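Local coordinates for oxidoreductase (Bordetella pertussis, PDB 3Q2K), which probably oxidises a UDP-linked N-acetylglucosaminuronic acid with the help of NAD, on the pathway to 2,3-diacetamido-2,3-dideoxy-D-mannuronic acid, at residues Thr177-Thr183 / Gln266-Ile272; Phe170-Val176 / Ile272-Lys278; Phe147-Gln151 / Gly320-Tyr324. All coordinates share one frame; numbering follows the deposited sequence.

In the fold
Interactions 1 and 2 are successive lengths of one antiparallel strand pair, 173-181 against 269-276, in the mixed sheet of the C-terminal domain. They share Ile272, and their centres lie about 20 Å apart. Interaction 2 holds the end away from the ligands, interaction 1 the end that opens into the nucleotide-sugar pocket, and both touch a second subunit. Interaction 3 joins strand 146-148, at the edge of the parallel Rossmann sheet, to helix 321-333. Its first segment precedes all the others in the chain and its second follows them. Its centre is about 20 Å from that of interaction 1 and about 27 Å from that of interaction 2. Interactions 1 and 3 each supply residues to a ligand pocket; interaction 2 does not.

Interaction 1: Thr177-Thr183 / Gln266-Ile272; sequences TVNVFWT and QNLEGSI. With HP7 ((2S,3S,4R,5R,6R)-5-acetamido-6-[[[(2R,3S,4R,5R)-5-(2,4-dioxopyrimidin-1-yl)-3,4-dihydroxy-oxolan-2-yl]methoxy-hydroxy-phosphoryl]oxy-hydroxy-phosphoryl]oxy-3,4-dihydroxy-oxane-2-carboxylic acid), chain V.
Trp182 lays one face of its indole against the side-chain amide of Asn267, whose ND2 sits 3.7 Å above the ring plane and toward its rim. The two flat groups are nearly parallel, 11° apart, while CG1 of Val180 covers the centre of the opposite face. OD1 of Asn267 turns back to the main chain, where Thr183 N donates to it in a short, bent bond (2.6 Å, 137° at the hydrogen), tilted from the carbonyl plane. Asn267 also serves the ligand: its backbone N gives a straight bond of 2.9 Å to O4 of the HP7 uracil, and the ring edge of Trp182, at CH2, meets the acetamido oxygen O7' of HP7.

Beyond this pocket the chains form an antiparallel ladder. A classic beta bulge ends it on the pocket side, where Leu268 and Glu269 both face Phe181 and both their N atoms donate to Phe181 O. On the face carrying Asn179, Phe181, Glu269 and Ser271, the extended Glu269 chain, with CG anti to the backbone N (chi1 -178°), runs beside the Phe181 ring. Glu269 OE1 takes a 2.8 Å bond from Ser271 OG, above the carboxylate plane, a weak one from Asn179 ND2, and a salt bridge from Arg282. On the other face, Val178 CG2 presses tightly on Ile272 CD1, at 3.5 Å.

Strand 254-260 flanks 173-181 on its far edge, with Asn258 ND2 hydrogen-bonded to OD1 of Asn179. Helix 210-220 covers Val178 and Val180 through Tyr212, whereas Phe181 packs on Thr177 of a second subunit.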
loop_
_atom_site.group_PDB
_atom_site.type_symbol
_atom_site.label_atom_id
_atom_site.label_comp_id
_atom_site.label_asym_id
_atom_site.label_seq_id
_atom_site.Cartn_x
_atom_site.Cartn_y
_atom_site.Cartn_z
ATOM N N THR C 177 -20.924 -20.267 5.139
ATOM C CA THR C 177 -21.662 -19.015 5.023
ATOM C C THR C 177 -22.679 -18.851 6.145
ATOM O O THR C 177 -23.349 -19.801 6.560
ATOM C CB THR C 177 -22.470 -18.940 3.718
ATOM O OG1 THR C 177 -21.716 -19.598 2.698
ATOM C CG2 THR C 177 -22.660 -17.476 3.336
ATOM N N VAL C 178 -22.738 -17.607 6.607
ATOM C CA VAL C 178 -23.603 -17.172 7.692
ATOM C C VAL C 178 -24.422 -15.955 7.264
ATOM O O VAL C 178 -23.863 -14.977 6.766
ATOM C CB VAL C 178 -22.777 -16.787 8.934
ATOM C CG1 VAL C 178 -23.697 -16.205 9.986
ATOM C CG2 VAL C 178 -22.026 -17.988 9.506
ATOM N N ASN C 179 -25.734 -16.008 7.477
ATOM C CA ASN C 179 -26.638 -14.935 7.067
ATOM C C ASN C 179 -27.388 -14.400 8.278
ATOM O O ASN C 179 -28.007 -15.177 9.001
ATOM C CB ASN C 179 -27.684 -15.530 6.110
ATOM C CG ASN C 179 -27.146 -15.723 4.698
ATOM O OD1 ASN C 179 -26.098 -15.181 4.347
ATOM N ND2 ASN C 179 -27.833 -16.518 3.883
ATOM N N VAL C 180 -27.350 -13.092 8.508
ATOM C CA VAL C 180 -28.240 -12.499 9.490
ATOM C C VAL C 180 -29.085 -11.417 8.834
ATOM O O VAL C 180 -28.671 -10.256 8.726
ATOM C CB VAL C 180 -27.511 -11.939 10.724
ATOM C CG1 VAL C 180 -28.561 -11.501 11.721
ATOM C CG2 VAL C 180 -26.639 -13.015 11.368
ATOM N N PHE C 181 -30.287 -11.826 8.436
ATOM C CA PHE C 181 -31.161 -10.949 7.662
ATOM C C PHE C 181 -32.312 -10.573 8.574
ATOM O O PHE C 181 -33.337 -11.251 8.570
ATOM C CB PHE C 181 -31.683 -11.700 6.433
ATOM C CG PHE C 181 -30.607 -12.073 5.450
ATOM C CD1 PHE C 181 -29.409 -11.372 5.423
ATOM C CD2 PHE C 181 -30.784 -13.093 4.531
ATOM C CE1 PHE C 181 -28.414 -11.677 4.509
ATOM C CE2 PHE C 181 -29.780 -13.426 3.634
ATOM C CZ PHE C 181 -28.597 -12.715 3.619
ATOM N N TRP C 182 -32.146 -9.499 9.338
ATOM C CA TRP C 182 -33.083 -9.250 10.420
ATOM C C TRP C 182 -33.705 -7.884 10.161
ATOM O O TRP C 182 -33.393 -7.287 9.130
ATOM C CB TRP C 182 -32.352 -9.329 11.766
ATOM C CG TRP C 182 -32.167 -10.719 12.318
ATOM C CD1 TRP C 182 -32.462 -11.899 11.696
ATOM C CD2 TRP C 182 -31.591 -11.071 13.584
ATOM N NE1 TRP C 182 -32.156 -12.972 12.513
ATOM C CE2 TRP C 182 -31.599 -12.478 13.666
ATOM C CE3 TRP C 182 -31.090 -10.329 14.659
ATOM C CZ2 TRP C 182 -31.126 -13.160 14.786
ATOM C CZ3 TRP C 182 -30.636 -11.016 15.786
ATOM C CH2 TRP C 182 -30.641 -12.413 15.824
ATOM N N THR C 183 -34.581 -7.443 11.062
ATOM C CA THR C 183 -35.339 -6.193 10.950
ATOM C C THR C 183 -35.266 -5.262 12.159
ATOM O O THR C 183 -35.629 -5.589 13.292
ATOM C CB THR C 183 -36.815 -6.443 10.593
ATOM O OG1 THR C 183 -36.875 -7.369 9.500
ATOM C CG2 THR C 183 -37.527 -5.134 10.234
ATOM N N GLN C 266 -39.869 -8.104 8.085
ATOM C CA GLN C 266 -39.470 -8.549 9.419
ATOM C C GLN C 266 -38.381 -9.629 9.329
ATOM O O GLN C 266 -38.083 -10.128 8.246
ATOM C CB GLN C 266 -40.696 -9.191 10.077
ATOM C CG GLN C 266 -40.928 -10.513 9.376
ATOM C CD GLN C 266 -42.291 -11.115 9.642
ATOM O OE1 GLN C 266 -42.450 -12.332 9.587
ATOM N NE2 GLN C 266 -43.280 -10.275 9.920
ATOM N N ASN C 267 -37.795 -10.076 10.437
ATOM C CA ASN C 267 -36.716 -11.060 10.361
ATOM C C ASN C 267 -36.934 -12.177 9.342
ATOM O O ASN C 267 -37.996 -12.789 9.339
ATOM C CB ASN C 267 -36.454 -11.660 11.744
ATOM C CG ASN C 267 -35.838 -10.645 12.676
ATOM O OD1 ASN C 267 -35.709 -9.471 12.317
ATOM N ND2 ASN C 267 -35.487 -11.083 13.880
ATOM N N LEU C 268 -35.980 -12.410 8.444
ATOM C CA LEU C 268 -36.094 -13.468 7.447
ATOM C C LEU C 268 -35.151 -14.615 7.779
ATOM O O LEU C 268 -35.563 -15.758 7.646
ATOM C CB LEU C 268 -35.723 -13.003 6.032
ATOM C CG LEU C 268 -35.603 -14.150 5.023
ATOM C CD1 LEU C 268 -36.890 -14.955 4.834
ATOM C CD2 LEU C 268 -35.076 -13.613 3.696
ATOM N N GLU C 269 -33.896 -14.391 8.153
ATOM C CA GLU C 269 -33.024 -15.561 8.269
ATOM C C GLU C 269 -31.866 -15.418 9.248
ATOM O O GLU C 269 -31.239 -14.362 9.280
ATOM C CB GLU C 269 -32.468 -15.920 6.885
ATOM C CG GLU C 269 -31.579 -17.152 6.872
ATOM C CD GLU C 269 -31.078 -17.427 5.465
ATOM O OE1 GLU C 269 -30.363 -18.421 5.220
ATOM O OE2 GLU C 269 -31.445 -16.641 4.568
ATOM N N GLY C 270 -31.553 -16.462 10.010
ATOM C CA GLY C 270 -30.413 -16.424 10.924
ATOM C C GLY C 270 -29.746 -17.766 10.711
ATOM O O GLY C 270 -30.185 -18.744 11.310
ATOM N N SER C 271 -28.740 -17.859 9.846
ATOM C CA SER C 271 -28.340 -19.207 9.441
ATOM C C SER C 271 -26.834 -19.369 9.291
ATOM O O SER C 271 -26.119 -18.373 9.200
ATOM C CB SER C 271 -28.961 -19.558 8.094
ATOM O OG SER C 271 -28.365 -18.698 7.137
ATOM N N ILE C 272 -26.413 -20.631 9.294
ATOM C CA ILE C 272 -25.055 -21.097 9.049
ATOM C C ILE C 272 -25.041 -22.360 8.194
ATOM O O ILE C 272 -25.824 -23.290 8.382
ATOM C CB ILE C 272 -24.185 -21.276 10.304
ATOM C CG1 ILE C 272 -22.777 -21.702 9.880
ATOM C CG2 ILE C 272 -24.764 -22.298 11.272
ATOM C CD1 ILE C 272 -21.720 -21.183 10.846
HETATM N N1 HP7 V . -37.759 -6.517 15.635
HETATM C C2 HP7 V . -38.467 -6.081 14.583
HETATM O O2 HP7 V . -38.776 -4.895 14.349
HETATM N N3 HP7 V . -38.896 -6.963 13.666
HETATM C C4 HP7 V . -38.603 -8.272 13.812
HETATM O O4 HP7 V . -39.002 -9.009 12.886
HETATM C C5 HP7 V . -37.867 -8.743 14.898
HETATM C C6 HP7 V . -37.442 -7.805 15.838
HETATM P PA HP7 V . -36.094 -9.212 19.704
HETATM P PB HP7 V . -34.003 -10.267 21.348
HETATM O "O'P" HP7 V . -31.884 -5.984 18.809
HETATM O "O'Q" HP7 V . -31.316 -5.251 20.718
HETATM C "C1'" HP7 V . -31.771 -9.933 20.017
HETATM O O1A HP7 V . -36.372 -10.406 18.817
HETATM O O1B HP7 V . -34.236 -11.715 20.989
HETATM C C1C HP7 V . -37.313 -5.513 16.601
HETATM C "C2'" HP7 V . -30.327 -10.410 20.191
HETATM N "N2'" HP7 V . -30.164 -11.677 20.889
HETATM O O2A HP7 V . -37.021 -8.783 20.818
HETATM O O2B HP7 V . -34.452 -9.648 22.646
HETATM C C2C HP7 V . -38.331 -5.399 17.728
HETATM O O2C HP7 V . -38.348 -4.029 18.129
HETATM C "C3'" HP7 V . -29.587 -9.392 21.051
HETATM O "O3'" HP7 V . -28.206 -9.710 21.308
HETATM O O3A HP7 V . -34.556 -9.314 20.174
HETATM O O3B HP7 V . -32.404 -10.035 21.294
HETATM C C3C HP7 V . -37.563 -6.055 18.860
HETATM O O3C HP7 V . -38.061 -5.509 20.079
HETATM C "C4'" HP7 V . -29.803 -8.021 20.414
HETATM O "O4'" HP7 V . -29.099 -7.090 21.245
HETATM C C4C HP7 V . -36.118 -5.652 18.603
HETATM O O4C HP7 V . -36.071 -5.893 17.199
HETATM C "C5'" HP7 V . -31.282 -7.644 20.439
HETATM O "O5'" HP7 V . -31.929 -8.576 19.579
HETATM C C5C HP7 V . -35.256 -6.740 19.230
HETATM O O5C HP7 V . -35.850 -7.944 18.746
HETATM C "C6'" HP7 V . -31.498 -6.233 19.967
HETATM C "C7'" HP7 V . -30.242 -12.842 20.254
HETATM O "O7'" HP7 V . -30.345 -12.808 19.032
HETATM C "C8'" HP7 V . -30.199 -14.143 21.006
HETATM O O HOH W 1 -26.226 -19.921 5.895
#

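Interaction 2: Phe170-Val176 / Ile272-Lys278; sequences FGRIYMV and ITILGEK
Ile274 and Phe170 pack closely at the far end of an antiparallel strand pair that contains a classic beta bulge, part of the mixed sheet in the C-terminal domain. The bulge lies where Tyr174 and Met175 both face Leu275: Tyr174 N (2.8 Å) and Met175 N (3.2 Å) converge on Leu275 O. One residue is thereby added to strand 173-176, and the register shifts by one between Ile173 and Met175.

The dense side of the contact is built around CG2 of Ile274. This methyl of Ile274 stands over one face of the Phe170 ring, 4.2 Å from the centroid, and also meets CD1 of Ile173 at 3.6 Å. With CG2 anti to the backbone N and CG1 next to that N (chi1 -63°), Ile274 sends one branch to the ring and the other toward Val176 CG2. Helix 156-166 closes over this cluster, Ile165 touching both Phe170 and Ile274, and Phe296 meets the Phe170 ring edge-to-face. On the opposite face of the sheet, Met175 and Leu275 run side by side, pointing the same way, near Gly243 and Phe181 of a second subunit.

The packing gives way to a more open end, at Glu277 and Lys278, held mainly by main-chain bonds. Glu277 N donates to Arg172 O, and Lys278 N donates to Phe170 O. Arg172 turns its guanidinium away from the pair, to His251 O. Tyr174, itself buried and touching Leu262 of a second subunit, borders this end: Arg172 O rests 3.6 Å above the centre of its ring, and its OH comes within 3.3 Å of Glu277 CB.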
loop_
_atom_site.group_PDB
_atom_site.type_symbol
_atom_site.label_atom_id
_atom_site.label_comp_id
_atom_site.label_asym_id
_atom_site.label_seq_id
_atom_site.Cartn_x
_atom_site.Cartn_y
_atom_site.Cartn_z
ATOM N N PHE C 170 -16.792 -33.864 9.321
ATOM C CA PHE C 170 -16.845 -33.092 8.088
ATOM C C PHE C 170 -15.647 -33.327 7.190
ATOM O O PHE C 170 -15.694 -32.968 6.013
ATOM C CB PHE C 170 -16.845 -31.590 8.355
ATOM C CG PHE C 170 -18.192 -31.069 8.726
ATOM C CD1 PHE C 170 -19.063 -30.654 7.735
ATOM C CD2 PHE C 170 -18.574 -30.981 10.048
ATOM C CE1 PHE C 170 -20.285 -30.130 8.083
ATOM C CE2 PHE C 170 -19.809 -30.480 10.405
ATOM C CZ PHE C 170 -20.673 -30.073 9.408
ATOM N N GLY C 171 -14.624 -33.979 7.729
ATOM C CA GLY C 171 -13.325 -33.949 7.063
ATOM C C GLY C 171 -12.852 -32.511 6.958
ATOM O O GLY C 171 -13.265 -31.617 7.705
ATOM N N ARG C 172 -11.998 -32.274 5.968
ATOM C CA ARG C 172 -11.479 -30.945 5.656
ATOM C C ARG C 172 -12.676 -30.030 5.417
ATOM O O ARG C 172 -13.467 -30.334 4.531
ATOM C CB ARG C 172 -10.674 -31.076 4.365
ATOM C CG ARG C 172 -9.906 -29.852 3.907
ATOM C CD ARG C 172 -8.994 -29.446 5.042
ATOM N NE ARG C 172 -8.360 -28.176 4.722
ATOM C CZ ARG C 172 -7.453 -28.050 3.761
ATOM N NH1 ARG C 172 -6.877 -26.874 3.541
ATOM N NH2 ARG C 172 -7.143 -29.110 3.029
ATOM N N ILE C 173 -12.845 -28.973 6.205
ATOM C CA ILE C 173 -13.879 -27.960 6.016
ATOM C C ILE C 173 -13.557 -26.989 4.884
ATOM O O ILE C 173 -12.472 -26.419 4.808
ATOM C CB ILE C 173 -14.086 -27.194 7.321
ATOM C CG1 ILE C 173 -14.453 -28.229 8.382
ATOM C CG2 ILE C 173 -15.174 -26.136 7.196
ATOM C CD1 ILE C 173 -15.825 -27.979 8.892
ATOM N N TYR C 174 -14.489 -26.770 3.965
ATOM C CA TYR C 174 -14.130 -25.926 2.829
ATOM C C TYR C 174 -14.823 -24.575 2.784
ATOM O O TYR C 174 -14.217 -23.587 2.381
ATOM C CB TYR C 174 -14.549 -26.590 1.523
ATOM C CG TYR C 174 -13.942 -27.951 1.304
ATOM C CD1 TYR C 174 -12.577 -28.140 1.461
ATOM C CD2 TYR C 174 -14.737 -29.022 0.915
ATOM C CE1 TYR C 174 -12.027 -29.390 1.243
ATOM C CE2 TYR C 174 -14.187 -30.265 0.677
ATOM C CZ TYR C 174 -12.828 -30.440 0.835
ATOM O OH TYR C 174 -12.267 -31.686 0.639
ATOM N N MET C 175 -16.117 -24.538 3.080
ATOM C CA MET C 175 -16.876 -23.336 2.757
ATOM C C MET C 175 -17.883 -23.080 3.868
ATOM O O MET C 175 -18.502 -24.008 4.389
ATOM C CB MET C 175 -17.526 -23.461 1.372
ATOM C CG MET C 175 -18.755 -22.589 1.117
ATOM S SD MET C 175 -18.251 -20.860 0.922
ATOM C CE MET C 175 -16.958 -20.991 -0.312
ATOM N N VAL C 176 -17.962 -21.833 4.310
ATOM C CA VAL C 176 -18.854 -21.507 5.417
ATOM C C VAL C 176 -19.595 -20.221 5.097
ATOM O O VAL C 176 -18.953 -19.222 4.775
ATOM C CB VAL C 176 -18.127 -21.275 6.750
ATOM C CG1 VAL C 176 -19.146 -20.925 7.816
ATOM C CG2 VAL C 176 -17.388 -22.521 7.182
ATOM N N ILE C 272 -26.413 -20.631 9.294
ATOM C CA ILE C 272 -25.055 -21.097 9.049
ATOM C C ILE C 272 -25.041 -22.360 8.194
ATOM O O ILE C 272 -25.824 -23.290 8.382
ATOM C CB ILE C 272 -24.185 -21.276 10.304
ATOM C CG1 ILE C 272 -22.777 -21.702 9.880
ATOM C CG2 ILE C 272 -24.764 -22.298 11.272
ATOM C CD1 ILE C 272 -21.720 -21.183 10.846
ATOM N N THR C 273 -24.190 -22.358 7.177
ATOM C CA THR C 273 -24.044 -23.513 6.304
ATOM C C THR C 273 -22.565 -23.863 6.349
ATOM O O THR C 273 -21.739 -22.970 6.131
ATOM C CB THR C 273 -24.258 -23.064 4.860
ATOM O OG1 THR C 273 -25.650 -22.811 4.671
ATOM C CG2 THR C 273 -23.871 -24.173 3.920
ATOM N N ILE C 274 -22.244 -25.112 6.673
ATOM C CA ILE C 274 -20.860 -25.560 6.641
ATOM C C ILE C 274 -20.694 -26.671 5.621
ATOM O O ILE C 274 -21.399 -27.673 5.702
ATOM C CB ILE C 274 -20.414 -26.019 8.037
ATOM C CG1 ILE C 274 -20.482 -24.832 8.994
ATOM C CG2 ILE C 274 -18.967 -26.508 8.052
ATOM C CD1 ILE C 274 -20.513 -25.295 10.439
ATOM N N LEU C 275 -19.766 -26.507 4.685
ATOM C CA LEU C 275 -19.564 -27.521 3.652
ATOM C C LEU C 275 -18.187 -28.149 3.795
ATOM O O LEU C 275 -17.224 -27.397 3.836
ATOM C CB LEU C 275 -19.627 -26.877 2.267
ATOM C CG LEU C 275 -20.993 -26.231 2.021
ATOM C CD1 LEU C 275 -21.144 -25.688 0.610
ATOM C CD2 LEU C 275 -22.023 -27.335 2.241
ATOM N N GLY C 276 -18.089 -29.473 3.879
ATOM C CA GLY C 276 -16.816 -30.184 3.874
ATOM C C GLY C 276 -16.681 -31.406 2.983
ATOM O O GLY C 276 -17.543 -31.740 2.171
ATOM N N GLU C 277 -15.533 -32.063 3.076
ATOM C CA GLU C 277 -15.221 -33.198 2.218
ATOM C C GLU C 277 -16.236 -34.328 2.368
ATOM O O GLU C 277 -16.622 -34.935 1.372
ATOM C CB GLU C 277 -13.847 -33.717 2.625
ATOM C CG GLU C 277 -13.233 -34.735 1.693
ATOM C CD GLU C 277 -12.102 -35.428 2.425
ATOM O OE1 GLU C 277 -11.545 -34.824 3.371
ATOM O OE2 GLU C 277 -11.790 -36.581 2.059
ATOM N N LYS C 278 -16.708 -34.543 3.593
ATOM C CA LYS C 278 -17.622 -35.649 3.838
ATOM C C LYS C 278 -18.818 -35.242 4.677
ATOM O O LYS C 278 -19.414 -36.124 5.289
ATOM C CB LYS C 278 -16.950 -36.764 4.644
ATOM C CG LYS C 278 -15.440 -36.884 4.565
ATOM C CD LYS C 278 -14.924 -37.465 5.872
ATOM C CE LYS C 278 -14.390 -38.874 5.690
ATOM N NZ LYS C 278 -13.726 -39.310 6.949
#

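Interaction 3: Phe147-Gln151 / Gly320-Tyr324; sequences FVVKQ and GHPLY. With NAI (1,4-dihydronicotinamide adenine dinucleotide), chain U.
This is a buried contact between the edge of the Rossmann sheet and a helix from the C-terminal part of the chain: Phe147-Gln151 runs off edge strand 146-148, and Gly320-Tyr324 lies at the N-terminal part of helix 321-333. Tyr324 carries most of it. With CG anti to the backbone N (chi1 -179°), its ring extends from the helix across the backbone of the departing strand. Val149 CA lies over the face, 3.9 Å from the Tyr324 ring centroid, and Val149 CG2 packs against CE1. At the far end of the ring, Tyr324 OH makes a weak hydrogen bond to Val148 O at 2.7 Å, while Phe147 CB approaches the same hydroxyl near the ring plane.

Other contacts face the cofactor. Gln151 has CG between the backbone N and the carbonyl carbon (chi1 72°) and bends again at chi2, bringing its amide to the nicotinamide carboxamide. Two complementary bonds join the amides: Gln151 NE2 donates to NAI O7N at 2.8 Å, and NAI N7N donates to Gln151 OE1 at 3.2 Å, nearly straight at 171°. Together they should limit rotation of the carboxamide. The imidazole of His321 lies beside this pair with Gln151 CD over one face, and its NE2 is hydrogen-bonded to OE1 of Glu122. Val149 CG1 approaches CD2 of the imidazole, and Gly320 packs along CB and CG of Gln151.

Gln151 also touches HP7, so one side chain borders both ligands. This is consistent with the GFO/IDH/MocA family, in which a Rossmann domain binds the dinucleotide and a C-terminal alpha/beta domain borders the nicotinamide end.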
loop_
_atom_site.group_PDB
_atom_site.type_symbol
_atom_site.label_atom_id
_atom_site.label_comp_id
_atom_site.label_asym_id
_atom_site.label_seq_id
_atom_site.Cartn_x
_atom_site.Cartn_y
_atom_site.Cartn_z
ATOM N N PHE C 147 -17.513 -13.913 32.931
ATOM C CA PHE C 147 -18.254 -14.703 31.946
ATOM C C PHE C 147 -18.829 -13.743 30.902
ATOM O O PHE C 147 -19.116 -12.595 31.212
ATOM C CB PHE C 147 -19.453 -15.445 32.537
ATOM C CG PHE C 147 -19.138 -16.281 33.743
ATOM C CD1 PHE C 147 -19.013 -17.656 33.628
ATOM C CD2 PHE C 147 -19.004 -15.700 34.995
ATOM C CE1 PHE C 147 -18.723 -18.444 34.726
ATOM C CE2 PHE C 147 -18.742 -16.485 36.098
ATOM C CZ PHE C 147 -18.574 -17.850 35.962
ATOM N N VAL C 148 -18.988 -14.171 29.655
ATOM C CA VAL C 148 -19.641 -13.351 28.647
ATOM C C VAL C 148 -20.869 -14.101 28.124
ATOM O O VAL C 148 -20.824 -15.275 27.766
ATOM C CB VAL C 148 -18.671 -13.013 27.502
ATOM C CG1 VAL C 148 -19.399 -12.241 26.399
ATOM C CG2 VAL C 148 -17.451 -12.293 28.080
ATOM N N VAL C 149 -22.018 -13.439 28.069
ATOM C CA VAL C 149 -23.240 -14.180 27.750
ATOM C C VAL C 149 -23.217 -14.549 26.277
ATOM O O VAL C 149 -23.167 -13.663 25.434
ATOM C CB VAL C 149 -24.495 -13.341 28.042
ATOM C CG1 VAL C 149 -25.734 -14.013 27.484
ATOM C CG2 VAL C 149 -24.612 -13.158 29.544
ATOM N N LYS C 150 -23.231 -15.833 25.944
ATOM C CA LYS C 150 -23.344 -16.175 24.540
ATOM C C LYS C 150 -24.343 -17.317 24.484
ATOM O O LYS C 150 -23.944 -18.464 24.278
ATOM C CB LYS C 150 -21.994 -16.603 23.955
ATOM C CG LYS C 150 -21.618 -15.853 22.699
ATOM C CD LYS C 150 -21.000 -14.539 23.121
ATOM C CE LYS C 150 -20.462 -13.815 21.889
ATOM N NZ LYS C 150 -21.139 -12.544 21.507
ATOM N N GLN C 151 -25.630 -17.006 24.611
ATOM C CA GLN C 151 -26.570 -18.085 24.885
ATOM C C GLN C 151 -26.725 -19.054 23.728
ATOM O O GLN C 151 -27.017 -20.223 23.976
ATOM C CB GLN C 151 -27.915 -17.638 25.474
ATOM C CG GLN C 151 -28.855 -16.913 24.511
ATOM C CD GLN C 151 -28.581 -15.425 24.486
ATOM O OE1 GLN C 151 -27.449 -14.986 24.710
ATOM N NE2 GLN C 151 -29.628 -14.638 24.269
ATOM N N GLY C 320 -33.258 -17.606 25.911
ATOM C CA GLY C 320 -32.093 -18.479 25.962
ATOM C C GLY C 320 -31.292 -18.420 27.247
ATOM O O GLY C 320 -30.500 -19.309 27.575
ATOM N N HIS C 321 -31.489 -17.339 27.991
ATOM C CA HIS C 321 -30.635 -17.182 29.160
ATOM C C HIS C 321 -30.729 -18.302 30.198
ATOM O O HIS C 321 -29.721 -18.599 30.839
ATOM C CB HIS C 321 -30.817 -15.807 29.804
ATOM C CG HIS C 321 -30.472 -14.662 28.905
ATOM N ND1 HIS C 321 -31.303 -14.241 27.889
ATOM C CD2 HIS C 321 -29.422 -13.807 28.916
ATOM C CE1 HIS C 321 -30.775 -13.178 27.308
ATOM N NE2 HIS C 321 -29.614 -12.921 27.884
ATOM N N PRO C 322 -31.907 -18.924 30.383
ATOM C CA PRO C 322 -32.030 -19.908 31.459
ATOM C C PRO C 322 -30.944 -20.972 31.341
ATOM O O PRO C 322 -30.318 -21.369 32.327
ATOM C CB PRO C 322 -33.434 -20.509 31.278
ATOM C CG PRO C 322 -33.974 -19.903 30.010
ATOM C CD PRO C 322 -33.226 -18.612 29.807
ATOM N N LEU C 323 -30.726 -21.430 30.113
ATOM C CA LEU C 323 -29.669 -22.392 29.819
ATOM C C LEU C 323 -28.250 -21.885 30.056
ATOM O O LEU C 323 -27.394 -22.622 30.546
ATOM C CB LEU C 323 -29.795 -22.788 28.350
ATOM C CG LEU C 323 -30.871 -23.862 28.218
ATOM C CD1 LEU C 323 -31.400 -23.890 26.791
ATOM C CD2 LEU C 323 -30.204 -25.156 28.674
ATOM N N TYR C 324 -27.978 -20.641 29.673
ATOM C CA TYR C 324 -26.644 -20.104 29.920
ATOM C C TYR C 324 -26.341 -20.097 31.414
ATOM O O TYR C 324 -25.199 -20.284 31.832
ATOM C CB TYR C 324 -26.503 -18.684 29.364
ATOM C CG TYR C 324 -25.136 -18.058 29.567
ATOM C CD1 TYR C 324 -24.861 -17.302 30.697
ATOM C CD2 TYR C 324 -24.111 -18.232 28.645
ATOM C CE1 TYR C 324 -23.622 -16.715 30.893
ATOM C CE2 TYR C 324 -22.862 -17.659 28.838
ATOM C CZ TYR C 324 -22.617 -16.922 29.976
ATOM O OH TYR C 324 -21.399 -16.319 30.186
HETATM P PA NAI U . -31.521 -0.945 27.445
HETATM O O1A NAI U . -31.570 0.488 27.085
HETATM O O2A NAI U . -33.033 -1.501 27.394
HETATM O O5B NAI U . -31.284 -1.267 29.007
HETATM C C5B NAI U . -30.476 -0.220 29.532
HETATM C C4B NAI U . -30.494 -0.081 31.049
HETATM O O4B NAI U . -29.180 0.240 31.523
HETATM C C3B NAI U . -31.418 1.147 31.165
HETATM O O3B NAI U . -32.407 0.847 32.153
HETATM C C2B NAI U . -30.371 2.246 31.498
HETATM O O2B NAI U . -30.888 3.269 32.353
HETATM C C1B NAI U . -29.412 1.388 32.353
HETATM N N9A NAI U . -28.182 2.141 32.534
HETATM C C8A NAI U . -27.628 3.064 31.703
HETATM N N7A NAI U . -26.516 3.472 32.249
HETATM C C5A NAI U . -26.284 2.872 33.438
HETATM C C6A NAI U . -25.281 2.910 34.427
HETATM N N6A NAI U . -24.161 3.713 34.306
HETATM N N1A NAI U . -25.428 2.107 35.476
HETATM C C2A NAI U . -26.457 1.287 35.600
HETATM N N3A NAI U . -27.416 1.224 34.701
HETATM C C4A NAI U . -27.355 1.978 33.612
HETATM O O3 NAI U . -30.880 -1.826 26.268
HETATM P PN NAI U . -30.740 -3.402 26.542
HETATM O O1N NAI U . -31.424 -3.975 25.287
HETATM O O2N NAI U . -31.439 -4.100 27.727
HETATM O O5D NAI U . -29.163 -3.717 26.370
HETATM C C5D NAI U . -28.884 -4.900 27.107
HETATM C C4D NAI U . -27.377 -5.183 27.112
HETATM O O4D NAI U . -27.459 -6.611 26.921
HETATM C C3D NAI U . -26.641 -4.627 25.876
HETATM O O3D NAI U . -25.263 -4.976 25.833
HETATM C C2D NAI U . -27.303 -5.488 24.781
HETATM O O2D NAI U . -26.341 -5.653 23.745
HETATM C C1D NAI U . -27.315 -6.853 25.510
HETATM N N1N NAI U . -28.422 -7.717 25.106
HETATM C C2N NAI U . -28.157 -8.996 24.952
HETATM C C3N NAI U . -29.193 -9.841 24.574
HETATM C C7N NAI U . -28.915 -11.274 24.379
HETATM O O7N NAI U . -29.656 -11.933 23.678
HETATM N N7N NAI U . -27.819 -11.797 24.965
HETATM C C4N NAI U . -30.464 -9.317 24.346
HETATM C C5N NAI U . -30.653 -7.958 24.511
HETATM C C6N NAI U . -29.599 -7.161 24.913
#